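Local coordinates for putative ABC-transporter ATP-binding protein (Alicyclobacillus acidocaldarius, PDB 1Z47) that probably binds and hydrolyses ATP as the nucleotide-binding subunit of an ABC transporter, thought to import sulfate, at residues His204-Glu207 with Glu208-Val212. Residues are numbered along the deposited sequence; the frame is centred on the assembly and turned at random.
Sequences HDQE and EALEV
Glu208 opens its half of the helix 206-212 beside the carboxylate of Asp205, the N-cap residue; the helix follows strand 198-203 after the short link His204-Asp205, in which His204 is probably the H-loop (switch) histidine of ABC ATPases. Its backbone N gives a weak bond to Asp205 OD1, 3.4 Å away, while Glu207 N reaches the same oxygen in a second weak bond. Asp205 CG stands anti to the backbone N (chi1 -174°), which brings OD1 close to the amides of Glu207 and Glu208. The Glu208 side chain crosses that of Asp205 at about a right angle, the carboxylates turned 60° apart, and runs extended back to Thr203, whose OG1 hydrogen-bonds OE1. Next comes Ala209, its N bonded to Asp205 O at 3.2 Å in the carbonyl plane; the methyl sits 3.5 Å from Gln206 O and also touches Leu47. Leu210 continues the pattern, its N 3.0 Å from Gln206 O. Its CD1 lies 3.5 Å from Gln206 OE1, the two side chains crossing obliquely; Gln206 bends at chi2, and Gly247 N holds that amide oxygen. Ile246 of the same chain and Phe308 of the second subunit also pack on the leucine, and an alanine here would take away the CD1 contact with Gln206 OE1 and probably open a gap facing both. Glu211 closes the turn onto Glu207, and its carboxylate, salt-bridged through OE2 to Arg185, comes close to a like charge: its OE1 is 4.6 Å from Glu207 OE1. Lys309 of the second subunit salt-bridges both OE1 atoms, which probably offsets their repulsion and ties this helix to the neighbouring chain. In the backbone, Glu211 N meets Glu207 O at 3.0 Å, the donor tilted 21° from the carbonyl plane.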
loop_
_atom_site.group_PDB
_atom_site.type_symbol
_atom_site.label_atom_id
_atom_site.label_comp_id
_atom_site.label_asym_id
_atom_site.label_seq_id
_atom_site.Cartn_x
_atom_site.Cartn_y
_atom_site.Cartn_z
ATOM N N HIS B 204 -1.124 8.168 -5.868
ATOM C CA HIS B 204 -0.223 8.801 -4.918
ATOM C C HIS B 204 0.673 7.720 -4.303
ATOM O O HIS B 204 1.433 7.977 -3.357
ATOM C CB HIS B 204 -1.020 9.553 -3.837
ATOM C CG HIS B 204 -2.048 8.709 -3.136
ATOM N ND1 HIS B 204 -1.714 7.671 -2.296
ATOM C CD2 HIS B 204 -3.404 8.764 -3.144
ATOM C CE1 HIS B 204 -2.816 7.120 -1.814
ATOM N NE2 HIS B 204 -3.856 7.767 -2.313
ATOM N N ASP B 205 0.603 6.519 -4.884
ATOM C CA ASP B 205 1.356 5.335 -4.434
ATOM C C ASP B 205 2.487 5.000 -5.422
ATOM O O ASP B 205 2.254 4.408 -6.473
ATOM C CB ASP B 205 0.411 4.129 -4.334
ATOM C CG ASP B 205 1.087 2.900 -3.736
ATOM O OD1 ASP B 205 2.343 2.838 -3.722
ATOM O OD2 ASP B 205 0.351 1.993 -3.278
ATOM N N GLN B 206 3.720 5.344 -5.070
ATOM C CA GLN B 206 4.810 5.097 -5.994
ATOM C C GLN B 206 4.982 3.621 -6.343
ATOM O O GLN B 206 5.355 3.294 -7.466
ATOM C CB GLN B 206 6.113 5.700 -5.445
ATOM C CG GLN B 206 6.578 5.179 -4.079
ATOM C CD GLN B 206 7.267 3.828 -4.161
ATOM O OE1 GLN B 206 8.029 3.554 -5.098
ATOM N NE2 GLN B 206 7.032 2.989 -3.166
ATOM N N GLU B 207 4.685 2.723 -5.408
ATOM C CA GLU B 207 4.842 1.300 -5.703
ATOM C C GLU B 207 3.903 0.893 -6.828
ATOM O O GLU B 207 4.292 0.157 -7.731
ATOM C CB GLU B 207 4.546 0.449 -4.464
ATOM C CG GLU B 207 5.217 -0.918 -4.490
ATOM C CD GLU B 207 4.228 -2.049 -4.325
ATOM O OE1 GLU B 207 3.557 -2.394 -5.319
ATOM O OE2 GLU B 207 4.115 -2.589 -3.199
ATOM N N GLU B 208 2.664 1.379 -6.774
ATOM C CA GLU B 208 1.685 1.068 -7.813
ATOM C C GLU B 208 2.175 1.579 -9.172
ATOM O O GLU B 208 2.024 0.906 -10.197
ATOM C CB GLU B 208 0.336 1.712 -7.497
ATOM C CG GLU B 208 -0.684 1.534 -8.603
ATOM C CD GLU B 208 -2.025 2.206 -8.319
ATOM O OE1 GLU B 208 -2.057 3.261 -7.645
ATOM O OE2 GLU B 208 -3.058 1.678 -8.795
ATOM N N ALA B 209 2.759 2.772 -9.175
ATOM C CA ALA B 209 3.260 3.347 -10.420
ATOM C C ALA B 209 4.383 2.486 -11.023
ATOM O O ALA B 209 4.376 2.195 -12.211
ATOM C CB ALA B 209 3.742 4.782 -10.180
ATOM N N LEU B 210 5.343 2.074 -10.211
ATOM C CA LEU B 210 6.444 1.250 -10.721
ATOM C C LEU B 210 5.939 -0.085 -11.241
ATOM O O LEU B 210 6.461 -0.635 -12.219
ATOM C CB LEU B 210 7.478 0.953 -9.626
ATOM C CG LEU B 210 8.265 2.109 -8.991
ATOM C CD1 LEU B 210 9.074 1.552 -7.804
ATOM C CD2 LEU B 210 9.186 2.774 -10.013
ATOM N N GLU B 211 4.930 -0.614 -10.564
ATOM C CA GLU B 211 4.383 -1.905 -10.921
ATOM C C GLU B 211 3.657 -2.012 -12.251
ATOM O O GLU B 211 3.839 -2.994 -12.983
ATOM C CB GLU B 211 3.433 -2.376 -9.840
ATOM C CG GLU B 211 2.628 -3.573 -10.285
ATOM C CD GLU B 211 2.948 -4.818 -9.507
ATOM O OE1 GLU B 211 4.101 -4.976 -9.038
ATOM O OE2 GLU B 211 2.035 -5.650 -9.380
ATOM N N VAL B 212 2.819 -1.030 -12.569
ATOM C CA VAL B 212 2.059 -1.139 -13.802
ATOM C C VAL B 212 2.346 -0.156 -14.921
ATOM O O VAL B 212 1.993 -0.432 -16.057
ATOM C CB VAL B 212 0.527 -1.106 -13.517
ATOM C CG1 VAL B 212 0.149 -2.194 -12.505
ATOM C CG2 VAL B 212 0.125 0.238 -13.006
#